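4-hydroxy-tetrahydrodipicolinate synthase (Thermotoga maritima, PDB 1O5K) probably catalyses the condensation of pyruvate with aspartate semialdehyde to 4-hydroxy-tetrahydrodipicolinate, a step of lysine biosynthesis through the diaminopimelate pathway. Local coordinates at residues T122-G125 and L126-H129; H129-Y132 and I133-T137. All coordinates share one frame; numbering follows the deposited sequence.

Interaction 1. Residues T122-G125 and L126-H129; sequences TQEG and LYQH
Thr-122 hands its carbonyl oxygen to Leu-126 N, 2.9 Å away, and so opens the first turn of a helix for which it is also the N-cap. Its hydroxyl reaches forward to accept Gly-125 N at OG1 (3.1 Å), a capping bond that gives an amide at the helix start an acceptor no earlier turn could supply. Further out, the branch of Leu-126 leans over the same Thr-122 carbonyl, with CG 3.5 Å from O. Gln-123 follows, its carbonyl taking the N-H of Tyr-127. Its side chain runs alongside that of Leu-126, and the amide NE2 comes to 3.8 Å from CD1 of the leucine; the polar end itself is held by Thr-158, Leu-155 and the carbonyl of Asn-153. This is the N-terminal end of helix 123-134, which links strands 110-114 and 141-144 in a beta-alpha-beta crossover of the TIM barrel. Glu-124 meets Gln-128, four residues on, through the backbone, where Gln-128 N reaches Glu-124 O at 2.8 Å. The glutamine side chain has two conformers; in the one described here its NE2 adds a nearly straight bond (172°) to Glu-124 OE2 at 3.2 Å, the oxygen lying in the amide plane. A bend at chi2 (63°) curls the glutamate forward along the helix, while its other oxygen, OE1, forms a salt bridge with Arg-161. The same arginine makes a cation-pi contact with the ring of Tyr-127, whose hydroxyl is bonded to Asp-165, so helices 123-134 and 156-165 are joined by charge, ring and hydroxyl together. At Gly-125 the carbonyl accepts His-129 N at 2.8 Å, with CB of the histidine 3.3 Å from that oxygen; ND1 of the imidazole is hydrogen-bonded to Thr-93 OG1.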
loop_
_atom_site.group_PDB
_atom_site.type_symbol
_atom_site.label_atom_id
_atom_site.label_comp_id
_atom_site.label_asym_id
_atom_site.label_seq_id
_atom_site.Cartn_x
_atom_site.Cartn_y
_atom_site.Cartn_z
ATOM N N THR A 122 10.889 11.025 -14.131
ATOM C CA THR A 122 9.891 11.992 -13.760
ATOM C C THR A 122 8.806 12.052 -14.855
ATOM O O THR A 122 9.000 11.546 -15.965
ATOM C CB THR A 122 10.522 13.327 -13.556
ATOM O OG1 THR A 122 11.048 13.825 -14.783
ATOM C CG2 THR A 122 11.712 13.259 -12.515
ATOM N N GLN A 123 7.678 12.691 -14.535
ATOM C CA GLN A 123 6.605 12.847 -15.507
ATOM C C GLN A 123 7.113 13.622 -16.739
ATOM O O GLN A 123 6.843 13.250 -17.874
ATOM C CB GLN A 123 5.380 13.530 -14.887
ATOM C CG GLN A 123 4.768 12.686 -13.773
ATOM C CD GLN A 123 4.245 11.375 -14.246
ATOM O OE1 GLN A 123 3.346 11.350 -15.076
ATOM N NE2 GLN A 123 4.789 10.273 -13.732
ATOM N N GLU A 124 7.873 14.682 -16.505
ATOM C CA GLU A 124 8.504 15.402 -17.608
ATOM C C GLU A 124 9.439 14.513 -18.455
ATOM O O GLU A 124 9.465 14.628 -19.659
ATOM C CB GLU A 124 9.245 16.632 -17.084
ATOM C CG GLU A 124 9.943 17.486 -18.137
ATOM C CD GLU A 124 9.001 18.117 -19.138
ATOM O OE1 GLU A 124 7.778 18.207 -18.873
ATOM O OE2 GLU A 124 9.497 18.568 -20.208
ATOM N N GLY A 125 10.213 13.664 -17.780
ATOM C CA GLY A 125 11.074 12.688 -18.431
ATOM C C GLY A 125 10.285 11.778 -19.335
ATOM O O GLY A 125 10.702 11.490 -20.460
ATOM N N LEU A 126 9.141 11.292 -18.841
ATOM C CA LEU A 126 8.280 10.482 -19.685
ATOM C C LEU A 126 7.794 11.230 -20.921
ATOM O O LEU A 126 7.795 10.712 -22.015
ATOM C CB LEU A 126 7.063 9.994 -18.896
ATOM C CG LEU A 126 7.398 9.017 -17.804
ATOM C CD1 LEU A 126 6.169 8.758 -16.914
ATOM C CD2 LEU A 126 7.907 7.664 -18.412
ATOM N N TYR A 127 7.350 12.454 -20.739
ATOM C CA TYR A 127 6.963 13.272 -21.870
ATOM C C TYR A 127 8.109 13.397 -22.860
ATOM O O TYR A 127 7.901 13.178 -24.067
ATOM C CB TYR A 127 6.524 14.637 -21.379
ATOM C CG TYR A 127 6.145 15.575 -22.473
ATOM C CD1 TYR A 127 4.926 15.456 -23.120
ATOM C CD2 TYR A 127 6.979 16.586 -22.840
ATOM C CE1 TYR A 127 4.561 16.374 -24.136
ATOM C CE2 TYR A 127 6.645 17.495 -23.867
ATOM C CZ TYR A 127 5.426 17.373 -24.512
ATOM O OH TYR A 127 5.079 18.312 -25.498
ATOM N N GLN A 128 9.303 13.768 -22.368
ATOM C CA GLN A 128 10.456 13.943 -23.251
ATOM C C GLN A 128 10.860 12.662 -23.993
ATOM O O GLN A 128 11.277 12.741 -25.153
ATOM C CB GLN A 128 11.640 14.590 -22.502
ATOM C CG GLN A 128 11.397 16.029 -22.125
ATOM C CD GLN A 128 11.335 16.953 -23.315
ATOM O OE1 GLN A 128 11.831 16.620 -24.388
ATOM N NE2 GLN A 128 10.738 18.125 -23.130
ATOM N N HIS A 129 10.762 11.511 -23.305
ATOM C CA HIS A 129 11.033 10.187 -23.876
ATOM C C HIS A 129 10.135 9.924 -25.090
ATOM O O HIS A 129 10.630 9.649 -26.163
ATOM C CB HIS A 129 10.840 9.128 -22.784
ATOM C CG HIS A 129 10.981 7.712 -23.228
ATOM N ND1 HIS A 129 12.202 7.101 -23.446
ATOM C CD2 HIS A 129 10.041 6.752 -23.382
ATOM C CE1 HIS A 129 11.995 5.821 -23.738
ATOM N NE2 HIS A 129 10.690 5.588 -23.715
#

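Interaction 2. Residues H129-Y132 and I133-T137; sequences HYKY and ISERT
The guanidinium of Arg-136 lies flat over one face of the Tyr-132 ring, planes 9° apart and centres 3.9 Å from each other, a stacked cation-pi pair in which CE1 sits beneath the middle of the guanidinium. At the edge of that group, in its plane, Tyr-132 O receives NH1 at 3.1 Å on a carbonyl lone pair. One residue thus offers both ring face and backbone oxygen, fixing the rotation of the arginine head. Near the close of the TIM-barrel helix 123-134, a type I beta turn from Ser-134 to Thr-137 leads the chain on toward strand 141-144. One face of the His-129 imidazole carries the CD1 methyl of Ile-133, a CH-pi contact 3.7 Å from the ring centroid; with CG1 beside the backbone N (chi1 -58°), the isoleucine reaches back along the helix. The Tyr-130 ring packs on Val-143 of strand 141-144, its hydroxyl bonded to Val-113 O. Lys-131 and Glu-135 run side by side, and in the lysine conformer described here CG lies 3.4 Å from Glu-135 OE2. The glutamate's OE1 makes a salt bridge to Arg-136 NH1 at 3.3 Å, whose hydrogen bond is weak.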
loop_
_atom_site.group_PDB
_atom_site.type_symbol
_atom_site.label_atom_id
_atom_site.label_comp_id
_atom_site.label_asym_id
_atom_site.label_seq_id
_atom_site.Cartn_x
_atom_site.Cartn_y
_atom_site.Cartn_z
ATOM N N HIS A 129 10.762 11.511 -23.305
ATOM C CA HIS A 129 11.033 10.187 -23.876
ATOM C C HIS A 129 10.135 9.924 -25.090
ATOM O O HIS A 129 10.630 9.649 -26.163
ATOM C CB HIS A 129 10.840 9.128 -22.784
ATOM C CG HIS A 129 10.981 7.712 -23.228
ATOM N ND1 HIS A 129 12.202 7.101 -23.446
ATOM C CD2 HIS A 129 10.041 6.752 -23.382
ATOM C CE1 HIS A 129 11.995 5.821 -23.738
ATOM N NE2 HIS A 129 10.690 5.588 -23.715
ATOM N N TYR A 130 8.817 10.050 -24.902
ATOM C CA TYR A 130 7.853 9.801 -25.989
ATOM C C TYR A 130 7.970 10.866 -27.079
ATOM O O TYR A 130 7.831 10.552 -28.263
ATOM C CB TYR A 130 6.450 9.715 -25.422
ATOM C CG TYR A 130 6.234 8.427 -24.654
ATOM C CD1 TYR A 130 6.159 7.197 -25.333
ATOM C CD2 TYR A 130 6.155 8.403 -23.260
ATOM C CE1 TYR A 130 6.070 6.021 -24.615
ATOM C CE2 TYR A 130 6.008 7.227 -22.573
ATOM C CZ TYR A 130 5.968 6.039 -23.263
ATOM O OH TYR A 130 5.834 4.843 -22.552
ATOM N N LYS A 131 8.261 12.109 -26.693
ATOM C CA LYS A 131 8.443 13.169 -27.689
ATOM C C LYS A 131 9.625 12.871 -28.620
ATOM O O LYS A 131 9.551 12.998 -29.863
ATOM C CB LYS A 131 8.678 14.514 -27.017
ATOM C CG LYS A 131 8.771 15.639 -28.046
ATOM C CD LYS A 131 8.380 16.981 -27.494
ATOM C CE LYS A 131 9.583 17.833 -27.140
ATOM N NZ LYS A 131 10.141 17.409 -25.848
ATOM N N TYR A 132 10.744 12.538 -28.008
ATOM C CA TYR A 132 11.956 12.204 -28.744
ATOM C C TYR A 132 11.674 11.128 -29.767
ATOM O O TYR A 132 12.048 11.248 -30.935
ATOM C CB TYR A 132 13.061 11.730 -27.817
ATOM C CG TYR A 132 14.402 11.494 -28.497
ATOM C CD1 TYR A 132 15.290 12.546 -28.712
ATOM C CD2 TYR A 132 14.786 10.224 -28.906
ATOM C CE1 TYR A 132 16.535 12.333 -29.329
ATOM C CE2 TYR A 132 16.007 10.011 -29.537
ATOM C CZ TYR A 132 16.874 11.066 -29.726
ATOM O OH TYR A 132 18.085 10.858 -30.330
ATOM N N ILE A 133 11.004 10.071 -29.333
ATOM C CA ILE A 133 10.696 8.957 -30.225
ATOM C C ILE A 133 9.694 9.331 -31.329
ATOM O O ILE A 133 9.914 9.081 -32.523
ATOM C CB ILE A 133 10.194 7.770 -29.404
ATOM C CG1 ILE A 133 11.261 7.354 -28.363
ATOM C CG2 ILE A 133 9.866 6.639 -30.298
ATOM C CD1 ILE A 133 10.726 6.520 -27.193
ATOM N N SER A 134 8.628 9.990 -30.908
ATOM C CA SER A 134 7.551 10.447 -31.798
ATOM C C SER A 134 8.103 11.305 -32.938
ATOM O O SER A 134 7.662 11.178 -34.069
ATOM C CB SER A 134 6.491 11.195 -30.958
ATOM O OG SER A 134 5.586 11.964 -31.739
ATOM N N GLU A 135 9.047 12.189 -32.630
ATOM C CA GLU A 135 9.576 13.149 -33.627
ATOM C C GLU A 135 10.475 12.445 -34.634
ATOM O O GLU A 135 10.886 13.047 -35.616
ATOM C CB GLU A 135 10.346 14.287 -32.948
ATOM C CG GLU A 135 9.489 15.134 -32.022
ATOM C CD GLU A 135 10.285 16.221 -31.273
ATOM O OE1 GLU A 135 11.518 16.026 -30.986
ATOM O OE2 GLU A 135 9.648 17.245 -30.922
ATOM N N ARG A 136 10.773 11.169 -34.401
ATOM C CA ARG A 136 11.763 10.447 -35.174
ATOM C C ARG A 136 11.273 9.165 -35.838
ATOM O O ARG A 136 12.068 8.408 -36.348
ATOM C CB ARG A 136 12.974 10.168 -34.288
ATOM C CG ARG A 136 13.799 11.391 -34.067
ATOM C CD ARG A 136 14.843 11.298 -32.916
ATOM N NE ARG A 136 15.524 12.592 -32.746
ATOM C CZ ARG A 136 15.023 13.667 -32.123
ATOM N NH1 ARG A 136 13.807 13.671 -31.582
ATOM N NH2 ARG A 136 15.752 14.765 -32.039
ATOM N N THR A 137 9.969 8.936 -35.856
ATOM C CA THR A 137 9.410 7.770 -36.528
ATOM C C THR A 137 8.114 8.187 -37.158
ATOM O O THR A 137 7.447 9.124 -36.677
ATOM C CB THR A 137 9.199 6.556 -35.562
ATOM O OG1 THR A 137 8.522 5.492 -36.247
ATOM C CG2 THR A 137 8.266 6.868 -34.389
#

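Overall arrangement
The two interactions show how one short helix can be tied down differently at its two ends. Interaction 1 comes first along the chain and interaction 2 begins on His-129, where interaction 1 ends; their centres lie 11 Å apart on helix 123-134. The helix crosses from strand 110-114 to strand 141-144, neighbours in the parallel sheet of the barrel. Its first part looks toward helix 156-165 and, at Thr-122, Gln-128 and His-129, toward a second subunit; its later part packs on helix 93-106 and strand 141-144. That strand ends at Tyr-144, the predicted proton donor/acceptor, whose side chain is about 6 Å from that of Tyr-130.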